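Local coordinates for protein amidohydrolase (Thermotoga maritima, PDB 3OOQ) that probably hydrolyses amide bonds as a TIM-barrel member of the amidohydrolase family, with allantoinase activity as a tentative assignment, at residues K6-K10 and D42-V48; H226-D232 and K280-K284; D85-H90 and L208-V212. One frame throughout, in Å; residues are numbered along the deposited sequence.

Contact 1 (K6-K10 and D42-V48); sequences KILFK and DPDAEIV
Leu8 joins the two strands by giving its N-H to Glu46 O (2.9 Å, N-H...O 167°) and taking the N-H of Val48 on its own carbonyl. It thereby bonds to both neighbours of Ile47, its partner across the sheet, the classic parallel pattern. Lys10 N to Val48 O carries the pattern on. Where the pairing starts, Glu46 N meets Lys6 O at 3.0 Å, but from above the carbonyl plane and with a less straight bond (144°). The short strand axes diverge by 27°.

Apolar contacts then divide by face. With Ile7, Phe9 and Val48 on one side, Val48 CG2 reaches Ile7 CG2 at 3.8 Å. Val48 CB lies 3.8 Å from Phe9 CD1, while Ile7 CG2 stands over a face of that ring, toward its rim. On the opposite face, Leu8 CB rests on Ala45 CB (3.8 Å), and Lys10 CG meets Ile47 CD1.

The charged contact is looser. Bends at chi3 and chi4 carry the Lys6 chain across the Asp42 carboxylate, its CE 3.3 Å from OD2, but the NZ to OD2 salt bridge is long at 3.9 Å; the stronger salt bridge of NZ is to Glu34. Asp42 OD1 instead accepts from Asp44 N and Ala45 N on opposite faces of its plane, an Asx turn and an Asx motif just ahead of strand 46-49.

Strand 24-29 flanks 7-10 on its other edge, and Tyr379 meets Phe9 edge to face. This parallel pair, part of a four-stranded mixed sheet, is consistent with the small beta domain that accompanies the barrel in many amidohydrolases.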
ATOM      1  N   LYS F   6       1.201 -17.390 -64.564  1.00 45.27           N
ATOM      2  CA  LYS F   6       2.570 -16.961 -64.296  1.00 42.76           C
ATOM      3  C   LYS F   6       2.630 -15.440 -64.410  1.00 39.92           C
ATOM      4  O   LYS F   6       1.790 -14.830 -65.083  1.00 40.46           O
ATOM      5  CB  LYS F   6       3.546 -17.609 -65.285  1.00 43.48           C
ATOM      6  CG  LYS F   6       3.544 -19.126 -65.254  1.00 40.72           C
ATOM      7  CD  LYS F   6       4.159 -19.699 -66.504  1.00 45.01           C
ATOM      8  CE  LYS F   6       5.579 -20.168 -66.300  1.00 41.55           C
ATOM      9  NZ  LYS F   6       5.674 -21.661 -66.247  1.00 45.38           N
ATOM     10  N   ILE F   7       3.598 -14.829 -63.733  1.00 36.47           N
ATOM     11  CA  ILE F   7       3.880 -13.412 -63.910  1.00 34.05           C
ATOM     12  C   ILE F   7       5.314 -13.254 -64.392  1.00 32.12           C
ATOM     13  O   ILE F   7       6.242 -13.847 -63.839  1.00 31.74           O
ATOM     14  CB  ILE F   7       3.695 -12.606 -62.613  1.00 34.31           C
ATOM     15  CG1 ILE F   7       2.236 -12.643 -62.138  1.00 35.89           C
ATOM     16  CG2 ILE F   7       4.154 -11.174 -62.805  1.00 35.33           C
ATOM     17  CD1 ILE F   7       2.043 -12.076 -60.734  1.00 34.62           C
ATOM     18  N   LEU F   8       5.492 -12.438 -65.419  1.00 30.71           N
ATOM     19  CA  LEU F   8       6.805 -12.188 -65.969  1.00 29.50           C
ATOM     20  C   LEU F   8       7.139 -10.712 -65.797  1.00 28.44           C
ATOM     21  O   LEU F   8       6.555  -9.848 -66.456  1.00 28.69           O
ATOM     22  CB  LEU F   8       6.841 -12.606 -67.443  1.00 29.25           C
ATOM     23  CG  LEU F   8       8.131 -12.411 -68.237  1.00 41.70           C
ATOM     24  CD1 LEU F   8       9.336 -13.033 -67.505  1.00 29.08           C
ATOM     25  CD2 LEU F   8       7.982 -12.960 -69.669  1.00 29.80           C
ATOM     26  N   PHE F   9       8.066 -10.425 -64.893  1.00 27.31           N
ATOM     27  CA  PHE F   9       8.489  -9.049 -64.657  1.00 27.03           C
ATOM     28  C   PHE F   9       9.584  -8.707 -65.640  1.00 27.29           C
ATOM     29  O   PHE F   9      10.604  -9.390 -65.688  1.00 27.33           O
ATOM     30  CB  PHE F   9       8.987  -8.865 -63.219  1.00 26.72           C
ATOM     31  CG  PHE F   9       7.922  -9.065 -62.173  1.00 30.08           C
ATOM     32  CD1 PHE F   9       7.028  -8.039 -61.862  1.00 27.16           C
ATOM     33  CD2 PHE F   9       7.818 -10.278 -61.488  1.00 26.81           C
ATOM     34  CE1 PHE F   9       6.030  -8.220 -60.889  1.00 29.84           C
ATOM     35  CE2 PHE F   9       6.840 -10.466 -60.500  1.00 29.62           C
ATOM     36  CZ  PHE F   9       5.945  -9.426 -60.198  1.00 26.96           C
ATOM     37  N   LYS F  10       9.383  -7.656 -66.425  1.00 27.86           N
ATOM     38  CA  LYS F  10      10.322  -7.338 -67.513  1.00 28.96           C
ATOM     39  C   LYS F  10      11.123  -6.049 -67.307  1.00 29.12           C
ATOM     40  O   LYS F  10      10.564  -5.005 -66.981  1.00 28.40           O
ATOM     41  CB  LYS F  10       9.588  -7.294 -68.878  1.00 29.20           C
ATOM     42  CG  LYS F  10       8.915  -8.623 -69.246  1.00 35.26           C
ATOM     43  CD  LYS F  10       9.493  -9.342 -70.479  1.00 30.36           C
ATOM     44  CE  LYS F  10      10.926  -8.957 -70.873  1.00 35.95           C
ATOM     45  NZ  LYS F  10      11.547 -10.048 -71.697  1.00 30.30           N
ATOM     46  N   ASP F  42       7.880 -15.913 -71.981  1.00 48.40           N
ATOM     47  CA  ASP F  42       6.888 -16.929 -71.625  1.00 50.23           C
ATOM     48  C   ASP F  42       5.528 -16.529 -72.176  1.00 51.48           C
ATOM     49  O   ASP F  42       4.975 -15.492 -71.789  1.00 51.45           O
ATOM     50  CB  ASP F  42       6.826 -17.183 -70.110  1.00 50.60           C
ATOM     51  CG  ASP F  42       6.074 -18.473 -69.754  1.00 60.73           C
ATOM     52  OD1 ASP F  42       4.829 -18.519 -69.888  1.00 51.49           O
ATOM     53  OD2 ASP F  42       6.734 -19.445 -69.325  1.00 51.07           O
ATOM     54  N   PRO F  43       4.987 -17.363 -73.084  1.00 52.81           N
ATOM     55  CA  PRO F  43       3.822 -17.011 -73.905  1.00 53.71           C
ATOM     56  C   PRO F  43       2.533 -16.871 -73.101  1.00 53.90           C
ATOM     57  O   PRO F  43       1.636 -16.119 -73.489  1.00 54.44           O
ATOM     58  CB  PRO F  43       3.715 -18.192 -74.883  1.00 54.00           C
ATOM     59  CG  PRO F  43       4.342 -19.349 -74.154  1.00 60.10           C
ATOM     60  CD  PRO F  43       5.447 -18.747 -73.331  1.00 53.08           C
ATOM     61  N   ASP F  44       2.461 -17.589 -71.986  1.00 53.55           N
ATOM     62  CA  ASP F  44       1.255 -17.643 -71.166  1.00 53.42           C
ATOM     63  C   ASP F  44       1.272 -16.607 -70.037  1.00 51.88           C
ATOM     64  O   ASP F  44       0.216 -16.123 -69.608  1.00 51.91           O
ATOM     65  CB  ASP F  44       1.089 -19.061 -70.597  1.00 54.06           C
ATOM     66  CG  ASP F  44       1.195 -20.140 -71.674  1.00 66.61           C
ATOM     67  OD1 ASP F  44       0.589 -19.958 -72.758  1.00 55.15           O
ATOM     68  OD2 ASP F  44       1.883 -21.164 -71.437  1.00 54.63           O
ATOM     69  N   ALA F  45       2.477 -16.271 -69.571  1.00 49.97           N
ATOM     70  CA  ALA F  45       2.676 -15.344 -68.453  1.00 47.95           C
ATOM     71  C   ALA F  45       2.100 -13.948 -68.698  1.00 46.11           C
ATOM     72  O   ALA F  45       2.290 -13.376 -69.772  1.00 46.18           O
ATOM     73  CB  ALA F  45       4.164 -15.237 -68.120  1.00 47.67           C
ATOM     74  N   GLU F  46       1.398 -13.414 -67.699  1.00 44.39           N
ATOM     75  CA  GLU F  46       1.007 -12.002 -67.709  1.00 43.22           C
ATOM     76  C   GLU F  46       2.293 -11.202 -67.594  1.00 41.00           C
ATOM     77  O   GLU F  46       3.140 -11.499 -66.757  1.00 40.30           O
ATOM     78  CB  GLU F  46       0.075 -11.668 -66.540  1.00 44.06           C
ATOM     79  CG  GLU F  46      -0.455 -10.228 -66.535  1.00 57.70           C
ATOM     80  CD  GLU F  46      -0.725  -9.681 -65.130  1.00 45.88           C
ATOM     81  OE1 GLU F  46      -1.208 -10.442 -64.248  1.00 57.64           O
ATOM     82  OE2 GLU F  46      -0.461  -8.473 -64.911  1.00 57.71           O
ATOM     83  N   ILE F  47       2.464 -10.198 -68.438  1.00 39.79           N
ATOM     84  CA  ILE F  47       3.699  -9.448 -68.358  1.00 38.51           C
ATOM     85  C   ILE F  47       3.504  -8.147 -67.580  1.00 36.76           C
ATOM     86  O   ILE F  47       2.516  -7.442 -67.750  1.00 36.07           O
ATOM     87  CB  ILE F  47       4.419  -9.276 -69.750  1.00 39.27           C
ATOM     88  CG1 ILE F  47       4.253  -7.872 -70.321  1.00 41.90           C
ATOM     89  CG2 ILE F  47       4.053 -10.393 -70.738  1.00 41.74           C
ATOM     90  CD1 ILE F  47       5.409  -6.944 -69.912  1.00 39.47           C
ATOM     91  N   VAL F  48       4.448  -7.881 -66.684  1.00 35.14           N
ATOM     92  CA  VAL F  48       4.488  -6.643 -65.940  1.00 33.72           C
ATOM     93  C   VAL F  48       5.766  -5.925 -66.328  1.00 32.91           C
ATOM     94  O   VAL F  48       6.869  -6.393 -66.057  1.00 32.17           O
ATOM     95  CB  VAL F  48       4.465  -6.894 -64.424  1.00 33.24           C
ATOM     96  CG1 VAL F  48       4.485  -5.579 -63.661  1.00 25.40           C
ATOM     97  CG2 VAL F  48       3.236  -7.728 -64.053  1.00 26.32           C
TER

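Contact 2 (H226-D232 and K280-K284); sequences HAHRADD and KLELK
His228 carries the apolar part of this contact: the CD2 methyl of Leu283 sits over one face of its imidazole, 3.5 Å from the centroid, in a CH-pi contact offset toward the rim. With CG anti to the carbonyl carbon (chi1 -67°), the ring is also set beside Glu282, whose OE2 lies 3.4 Å from His228 CD2, the ring and carboxylate planes being 47° apart. His251 stacks on the same imidazole, and Thr253 bonds to its ND1.

Among the charged groups, Lys280 NZ reaches Glu282 OE2 at 2.7 Å, on the anti lone pair. Arg229, at the N-cap position of helix 230-243, grips Asp231 of its first turn side-on.

Two waters bridge the segments. One links His228 NE2 (2.9 Å) to Lys280 NZ (2.8 Å). The other accepts from Arg229 N and donates to both Asp232 OD2 and Glu282 OE1.

His226 and His228 lie at and just after the C-terminal end of strand 223-227, where amidohydrolase barrels commonly carry a metal-binding histidine. Asp232 OD2 and Glu282 OE1 are only 4.3 Å apart; the donating water, with Arg172, which forms a salt bridge to Asp232, would ease their repulsion. Bridging water thus stands in for direct hydrogen bonds between the segments in a buried joint.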
ATOM      1  N   HIS F 226      18.806 -12.268 -25.774  1.00 18.98           N
ATOM      2  CA  HIS F 226      18.875 -10.803 -25.701  1.00 18.37           C
ATOM      3  C   HIS F 226      20.018 -10.420 -24.759  1.00 17.57           C
ATOM      4  O   HIS F 226      19.983 -10.785 -23.579  1.00 17.09           O
ATOM      5  CB  HIS F 226      17.506 -10.270 -25.183  1.00 18.08           C
ATOM      6  CG  HIS F 226      17.501  -8.838 -24.730  1.00 19.50           C
ATOM      7  ND1 HIS F 226      18.094  -8.408 -23.550  1.00 20.24           N
ATOM      8  CD2 HIS F 226      16.929  -7.739 -25.278  1.00 18.72           C
ATOM      9  CE1 HIS F 226      17.900  -7.106 -23.406  1.00 18.62           C
ATOM     10  NE2 HIS F 226      17.204  -6.672 -24.449  1.00 21.87           N
ATOM     11  N   ALA F 227      21.014  -9.700 -25.277  1.00 16.89           N
ATOM     12  CA  ALA F 227      22.148  -9.226 -24.475  1.00 18.01           C
ATOM     13  C   ALA F 227      22.841  -8.024 -25.092  1.00 19.78           C
ATOM     14  O   ALA F 227      23.108  -8.005 -26.294  1.00 20.21           O
ATOM     15  CB  ALA F 227      23.185 -10.349 -24.238  1.00 18.12           C
ATOM     16  N   HIS F 228      23.168  -7.039 -24.257  1.00 20.45           N
ATOM     17  CA  HIS F 228      23.796  -5.808 -24.731  1.00 20.18           C
ATOM     18  C   HIS F 228      25.241  -5.730 -24.288  1.00 19.94           C
ATOM     19  O   HIS F 228      26.133  -5.674 -25.122  1.00 19.60           O
ATOM     20  CB  HIS F 228      23.020  -4.570 -24.239  1.00 20.65           C
ATOM     21  CG  HIS F 228      21.657  -4.433 -24.836  1.00 22.04           C
ATOM     22  ND1 HIS F 228      21.454  -4.028 -26.139  1.00 21.64           N
ATOM     23  CD2 HIS F 228      20.424  -4.654 -24.313  1.00 21.73           C
ATOM     24  CE1 HIS F 228      20.155  -4.001 -26.395  1.00 22.39           C
ATOM     25  NE2 HIS F 228      19.508  -4.381 -25.304  1.00 22.30           N
ATOM     26  N   ARG F 229      25.463  -5.716 -22.971  1.00 19.43           N
ATOM     27  CA  ARG F 229      26.802  -5.569 -22.422  1.00 19.10           C
ATOM     28  C   ARG F 229      27.655  -6.813 -22.724  1.00 18.43           C
ATOM     29  O   ARG F 229      27.140  -7.922 -22.760  1.00 17.81           O
ATOM     30  CB  ARG F 229      26.728  -5.269 -20.918  1.00 20.03           C
ATOM     31  CG  ARG F 229      27.914  -4.465 -20.394  1.00 18.96           C
ATOM     32  CD  ARG F 229      27.673  -3.989 -18.960  1.00 22.18           C
ATOM     33  NE  ARG F 229      27.676  -5.117 -18.033  1.00 18.57           N
ATOM     34  CZ  ARG F 229      27.472  -5.032 -16.723  1.00 23.29           C
ATOM     35  NH1 ARG F 229      27.238  -3.846 -16.152  1.00 19.51           N
ATOM     36  NH2 ARG F 229      27.506  -6.138 -15.978  1.00 18.82           N
ATOM     37  N   ALA F 230      28.952  -6.625 -22.968  1.00 18.43           N
ATOM     38  CA  ALA F 230      29.815  -7.725 -23.438  1.00 18.23           C
ATOM     39  C   ALA F 230      29.765  -8.949 -22.503  1.00 18.70           C
ATOM     40  O   ALA F 230      29.711 -10.097 -22.974  1.00 18.85           O
ATOM     41  CB  ALA F 230      31.291  -7.240 -23.642  1.00 17.71           C
ATOM     42  N   ASP F 231      29.778  -8.697 -21.194  1.00 18.30           N
ATOM     43  CA  ASP F 231      29.723  -9.779 -20.212  1.00 19.24           C
ATOM     44  C   ASP F 231      28.421 -10.598 -20.261  1.00 17.88           C
ATOM     45  O   ASP F 231      28.461 -11.811 -20.058  1.00 17.27           O
ATOM     46  CB  ASP F 231      30.022  -9.291 -18.773  1.00 20.31           C
ATOM     47  CG  ASP F 231      29.047  -8.210 -18.284  1.00 30.01           C
ATOM     48  OD1 ASP F 231      28.619  -7.369 -19.079  1.00 21.41           O
ATOM     49  OD2 ASP F 231      28.702  -8.196 -17.089  1.00 21.71           O
ATOM     50  N   ASP F 232      27.288  -9.935 -20.518  1.00 18.25           N
ATOM     51  CA  ASP F 232      26.004 -10.644 -20.656  1.00 18.28           C
ATOM     52  C   ASP F 232      25.969 -11.513 -21.901  1.00 18.63           C
ATOM     53  O   ASP F 232      25.390 -12.595 -21.865  1.00 19.54           O
ATOM     54  CB  ASP F 232      24.815  -9.686 -20.706  1.00 17.77           C
ATOM     55  CG  ASP F 232      24.538  -9.019 -19.364  1.00 16.09           C
ATOM     56  OD1 ASP F 232      24.553  -9.716 -18.324  1.00 16.90           O
ATOM     57  OD2 ASP F 232      24.362  -7.785 -19.371  1.00 16.28           O
ATOM     58  N   LYS F 280      19.697   3.410 -21.968  1.00 20.65           N
ATOM     59  CA  LYS F 280      20.173   2.674 -20.788  1.00 20.62           C
ATOM     60  C   LYS F 280      21.677   2.677 -20.715  1.00 20.46           C
ATOM     61  O   LYS F 280      22.381   2.823 -21.735  1.00 19.94           O
ATOM     62  CB  LYS F 280      19.684   1.211 -20.806  1.00 20.98           C
ATOM     63  CG  LYS F 280      18.154   1.063 -20.647  1.00 24.23           C
ATOM     64  CD  LYS F 280      17.692  -0.397 -20.760  1.00 22.29           C
ATOM     65  CE  LYS F 280      17.938  -0.968 -22.175  1.00 23.71           C
ATOM     66  NZ  LYS F 280      17.704  -2.452 -22.174  1.00 22.58           N
ATOM     67  N   LEU F 281      22.166   2.516 -19.495  1.00 20.88           N
ATOM     68  CA  LEU F 281      23.577   2.348 -19.222  1.00 21.76           C
ATOM     69  C   LEU F 281      24.209   1.267 -20.105  1.00 21.38           C
ATOM     70  O   LEU F 281      25.311   1.468 -20.637  1.00 21.72           O
ATOM     71  CB  LEU F 281      23.730   1.961 -17.761  1.00 22.91           C
ATOM     72  CG  LEU F 281      25.110   1.968 -17.142  1.00 37.25           C
ATOM     73  CD1 LEU F 281      25.657   3.399 -17.154  1.00 24.07           C
ATOM     74  CD2 LEU F 281      24.993   1.373 -15.720  1.00 23.67           C
ATOM     75  N   GLU F 282      23.505   0.133 -20.254  1.00 19.91           N
ATOM     76  CA  GLU F 282      24.003  -0.996 -21.030  1.00 19.67           C
ATOM     77  C   GLU F 282      24.048  -0.671 -22.534  1.00 18.90           C
ATOM     78  O   GLU F 282      24.680  -1.379 -23.302  1.00 18.17           O
ATOM     79  CB  GLU F 282      23.225  -2.302 -20.747  1.00 19.58           C
ATOM     80  CG  GLU F 282      21.725  -2.332 -21.175  1.00 21.18           C
ATOM     81  CD  GLU F 282      21.007  -3.631 -20.769  1.00 20.08           C
ATOM     82  OE1 GLU F 282      21.638  -4.511 -20.138  1.00 20.87           O
ATOM     83  OE2 GLU F 282      19.794  -3.770 -21.071  1.00 21.45           O
ATOM     84  N   LEU F 283      23.401   0.419 -22.926  1.00 19.31           N
ATOM     85  CA  LEU F 283      23.459   0.908 -24.309  1.00 20.07           C
ATOM     86  C   LEU F 283      24.489   2.024 -24.519  1.00 21.09           C
ATOM     87  O   LEU F 283      24.592   2.562 -25.620  1.00 21.77           O
ATOM     88  CB  LEU F 283      22.068   1.395 -24.763  1.00 19.78           C
ATOM     89  CG  LEU F 283      20.923   0.380 -24.697  1.00 28.87           C
ATOM     90  CD1 LEU F 283      19.642   0.921 -25.334  1.00 20.34           C
ATOM     91  CD2 LEU F 283      21.319  -0.903 -25.377  1.00 20.19           C
ATOM     92  N   LYS F 284      25.254   2.376 -23.488  1.00 22.42           N
ATOM     93  CA  LYS F 284      26.169   3.540 -23.589  1.00 24.40           C
ATOM     94  C   LYS F 284      27.198   3.478 -24.741  1.00 24.33           C
ATOM     95  O   LYS F 284      27.567   4.518 -25.282  1.00 24.35           O
ATOM     96  CB  LYS F 284      26.885   3.814 -22.260  1.00 25.76           C
ATOM     97  CG  LYS F 284      28.076   2.923 -21.962  1.00 33.61           C
ATOM     98  CD  LYS F 284      28.813   3.372 -20.678  1.00 28.38           C
ATOM     99  CE  LYS F 284      30.264   2.901 -20.681  1.00 34.80           C
ATOM    100  NZ  LYS F 284      30.762   2.576 -19.300  1.00 30.29           N
TER
HETATM  101  O   HOH W   1      16.952  -3.132 -24.778  1.00 29.19           O
HETATM  102  O   HOH W   2      23.218  -6.483 -21.181  1.00 17.65           O

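Contact 3 (D85-H90 and L208-V212); sequences DPVTPH and LKMEV
The His90 imidazole lies alongside the Lys209 side chain, both pointing the same way. Lys209 CG comes in obliquely, 3.6 Å from His90 ND1, and farther along Lys209 CE is 3.7 Å from His90 CE1, so two carbons of one lysine chain run beside the ring. His90 CG is placed between its backbone N and carbonyl carbon (chi1 63°), which turns the ring along the lysine. The contact buries His90 ND1, and no partner for it is found in the model. In the other flat group, the Asp85 carboxylate, the two oxygens have separate tasks: OD2 takes the N-H of Val87 from above its plane, closing an Asx turn, while OD1 faces Lys209.

Lys209 reaches that turn because its chain is extended beyond CG. Its NZ meets Val87 O at 3.0 Å, nearly in line with the carbonyl bond, and also forms a salt bridge with Asp85 OD1, for which the hydrogen bond is weak at 3.4 Å. One ammonium group therefore holds both an acidic side chain and a backbone carbonyl of the same turn.

Closer to the helix backbone, carbon contacts take over. Pro89 CG packs on Lys209 CB (3.8 Å), and Leu208 CB touches His90 CB (4.1 Å). Val212 CG2 also covers the carbonyl oxygen Pro89 O at 3.6 Å, which Gln128 NE2 satisfies.

The loop 85-90 is thus pressed against the first turn of helix 208-217. Helix 172-198 packs beside both, with Val178 on Val87 and Tyr182 on Pro89 and Met210, while strand 125-133 meets Pro89 through Val125 and Val212 through Gln128. A neighbouring subunit also packs on Asp85, His90 and Leu208.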
ATOM      1  N   ASP F  85       6.040 -13.545 -14.513  1.00 19.83           N
ATOM      2  CA  ASP F  85       6.698 -14.814 -14.231  1.00 19.69           C
ATOM      3  C   ASP F  85       7.991 -14.824 -15.047  1.00 18.31           C
ATOM      4  O   ASP F  85       7.943 -14.649 -16.273  1.00 17.22           O
ATOM      5  CB  ASP F  85       5.780 -15.981 -14.648  1.00 20.33           C
ATOM      6  CG  ASP F  85       6.358 -17.347 -14.301  1.00 27.31           C
ATOM      7  OD1 ASP F  85       5.571 -18.306 -14.198  1.00 22.40           O
ATOM      8  OD2 ASP F  85       7.580 -17.497 -14.157  1.00 20.08           O
ATOM      9  N   PRO F  86       9.152 -15.014 -14.384  1.00 18.27           N
ATOM     10  CA  PRO F  86      10.404 -14.871 -15.143  1.00 17.98           C
ATOM     11  C   PRO F  86      10.686 -16.043 -16.101  1.00 17.73           C
ATOM     12  O   PRO F  86      11.619 -15.966 -16.886  1.00 17.85           O
ATOM     13  CB  PRO F  86      11.486 -14.754 -14.040  1.00 18.05           C
ATOM     14  CG  PRO F  86      10.898 -15.412 -12.856  1.00 27.30           C
ATOM     15  CD  PRO F  86       9.393 -15.257 -12.946  1.00 18.43           C
ATOM     16  N   VAL F  87       9.875 -17.105 -16.044  1.00 17.57           N
ATOM     17  CA  VAL F  87      10.064 -18.289 -16.888  1.00 17.38           C
ATOM     18  C   VAL F  87       8.759 -18.647 -17.593  1.00 17.52           C
ATOM     19  O   VAL F  87       7.960 -19.432 -17.075  1.00 17.60           O
ATOM     20  CB  VAL F  87      10.559 -19.498 -16.058  1.00 17.56           C
ATOM     21  CG1 VAL F  87      10.906 -20.686 -16.957  1.00 27.74           C
ATOM     22  CG2 VAL F  87      11.771 -19.134 -15.219  1.00 27.41           C
ATOM     23  N   THR F  88       8.541 -18.064 -18.768  1.00 17.74           N
ATOM     24  CA  THR F  88       7.372 -18.378 -19.579  1.00 18.17           C
ATOM     25  C   THR F  88       7.718 -18.916 -20.987  1.00 18.34           C
ATOM     26  O   THR F  88       7.248 -18.375 -21.992  1.00 17.72           O
ATOM     27  CB  THR F  88       6.430 -17.160 -19.702  1.00 18.50           C
ATOM     28  OG1 THR F  88       7.133 -16.072 -20.316  1.00 16.51           O
ATOM     29  CG2 THR F  88       5.911 -16.717 -18.330  1.00 15.01           C
ATOM     30  N   PRO F  89       8.496 -20.016 -21.065  1.00 19.33           N
ATOM     31  CA  PRO F  89       8.850 -20.599 -22.376  1.00 19.20           C
ATOM     32  C   PRO F  89       7.647 -21.098 -23.174  1.00 19.82           C
ATOM     33  O   PRO F  89       7.721 -21.168 -24.395  1.00 19.58           O
ATOM     34  CB  PRO F  89       9.733 -21.797 -22.008  1.00 19.34           C
ATOM     35  CG  PRO F  89       9.357 -22.133 -20.594  1.00 22.24           C
ATOM     36  CD  PRO F  89       8.989 -20.843 -19.940  1.00 19.36           C
ATOM     37  N   HIS F  90       6.566 -21.447 -22.476  1.00 20.49           N
ATOM     38  CA  HIS F  90       5.373 -22.039 -23.080  1.00 21.52           C
ATOM     39  C   HIS F  90       4.494 -21.044 -23.847  1.00 21.68           C
ATOM     40  O   HIS F  90       3.674 -21.469 -24.654  1.00 22.34           O
ATOM     41  CB  HIS F  90       4.519 -22.718 -21.987  1.00 21.99           C
ATOM     42  CG  HIS F  90       4.007 -21.761 -20.956  1.00 24.00           C
ATOM     43  ND1 HIS F  90       4.833 -20.890 -20.281  1.00 22.25           N
ATOM     44  CD2 HIS F  90       2.751 -21.514 -20.512  1.00 22.87           C
ATOM     45  CE1 HIS F  90       4.114 -20.152 -19.457  1.00 23.14           C
ATOM     46  NE2 HIS F  90       2.847 -20.511 -19.576  1.00 24.76           N
ATOM     47  N   LEU F 208       4.177 -28.403 -20.613  1.00 26.46           N
ATOM     48  CA  LEU F 208       4.293 -27.492 -21.733  1.00 26.83           C
ATOM     49  C   LEU F 208       5.597 -26.691 -21.686  1.00 25.52           C
ATOM     50  O   LEU F 208       6.252 -26.511 -22.706  1.00 25.15           O
ATOM     51  CB  LEU F 208       3.082 -26.551 -21.702  1.00 27.61           C
ATOM     52  CG  LEU F 208       2.387 -26.229 -23.005  1.00 41.49           C
ATOM     53  CD1 LEU F 208       1.936 -27.516 -23.694  1.00 28.42           C
ATOM     54  CD2 LEU F 208       1.205 -25.307 -22.691  1.00 28.41           C
ATOM     55  N   LYS F 209       5.962 -26.215 -20.493  1.00 24.91           N
ATOM     56  CA  LYS F 209       7.199 -25.442 -20.303  1.00 24.73           C
ATOM     57  C   LYS F 209       8.450 -26.298 -20.528  1.00 23.26           C
ATOM     58  O   LYS F 209       9.432 -25.831 -21.107  1.00 22.97           O
ATOM     59  CB  LYS F 209       7.245 -24.830 -18.890  1.00 26.17           C
ATOM     60  CG  LYS F 209       6.206 -23.762 -18.568  1.00 28.27           C
ATOM     61  CD  LYS F 209       6.468 -23.250 -17.134  1.00 29.13           C
ATOM     62  CE  LYS F 209       5.576 -22.095 -16.704  1.00 29.63           C
ATOM     63  NZ  LYS F 209       6.229 -21.375 -15.520  1.00 31.21           N
HETATM   64  N   MSE F 210       8.407 -27.539 -20.059  1.00 22.45           N
HETATM   65  CA  MSE F 210       9.510 -28.474 -20.236  1.00 23.56           C
HETATM   66  C   MSE F 210       9.650 -28.928 -21.688  1.00 22.70           C
HETATM   67  O   MSE F 210      10.770 -29.136 -22.164  1.00 22.76           O
HETATM   68  CB  MSE F 210       9.332 -29.716 -19.350  1.00 25.63           C
HETATM   69  CG  MSE F 210       9.328 -29.482 -17.858  1.00 22.10           C
HETATM   70 SE   MSE F 210      11.040 -28.804 -17.166  1.00 30.56          SE
HETATM   71  CE  MSE F 210      10.590 -26.943 -17.148  1.00 21.32           C
ATOM     72  N   GLU F 211       8.521 -29.090 -22.381  1.00 21.86           N
ATOM     73  CA  GLU F 211       8.529 -29.534 -23.780  1.00 22.47           C
ATOM     74  C   GLU F 211       9.319 -28.595 -24.703  1.00 22.27           C
ATOM     75  O   GLU F 211      10.098 -29.062 -25.510  1.00 22.95           O
ATOM     76  CB  GLU F 211       7.101 -29.777 -24.305  1.00 23.09           C
ATOM     77  CG  GLU F 211       6.439 -31.033 -23.731  1.00 27.65           C
ATOM     78  CD  GLU F 211       6.996 -32.328 -24.333  1.00 23.55           C
ATOM     79  OE1 GLU F 211       7.024 -33.366 -23.649  1.00 27.47           O
ATOM     80  OE2 GLU F 211       7.418 -32.303 -25.498  1.00 28.16           O
ATOM     81  N   VAL F 212       9.151 -27.283 -24.563  1.00 22.51           N
ATOM     82  CA  VAL F 212       9.908 -26.313 -25.370  1.00 22.66           C
ATOM     83  C   VAL F 212      11.383 -26.332 -25.029  1.00 21.91           C
ATOM     84  O   VAL F 212      12.231 -26.151 -25.910  1.00 21.78           O
ATOM     85  CB  VAL F 212       9.481 -24.828 -25.142  1.00 23.83           C
ATOM     86  CG1 VAL F 212       9.699 -24.034 -26.436  1.00 32.02           C
ATOM     87  CG2 VAL F 212       8.071 -24.722 -24.685  1.00 32.93           C
TER

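From the N terminus, contact 1 comes first: strand 7-10 pairs with 46-48, closing a span of 31 residues that includes strands 24-29 and 32-37 of the same sheet. Contact 3 opens later and closes a much longer excursion, 117 residues, tying the loop after strand 54-64 to helix 208-217. Strand 223-227 is the next element and leads into contact 2, where 47 residues separate the barrel strand's end from the loop 280-284. The three spans run in series and neither nest nor cross. Contacts 2 and 3 have centres about 25 Å apart, whereas the centre of contact 1 is about 50 Å from that of contact 2 and about 49 Å from that of contact 3, both across the chain's centre.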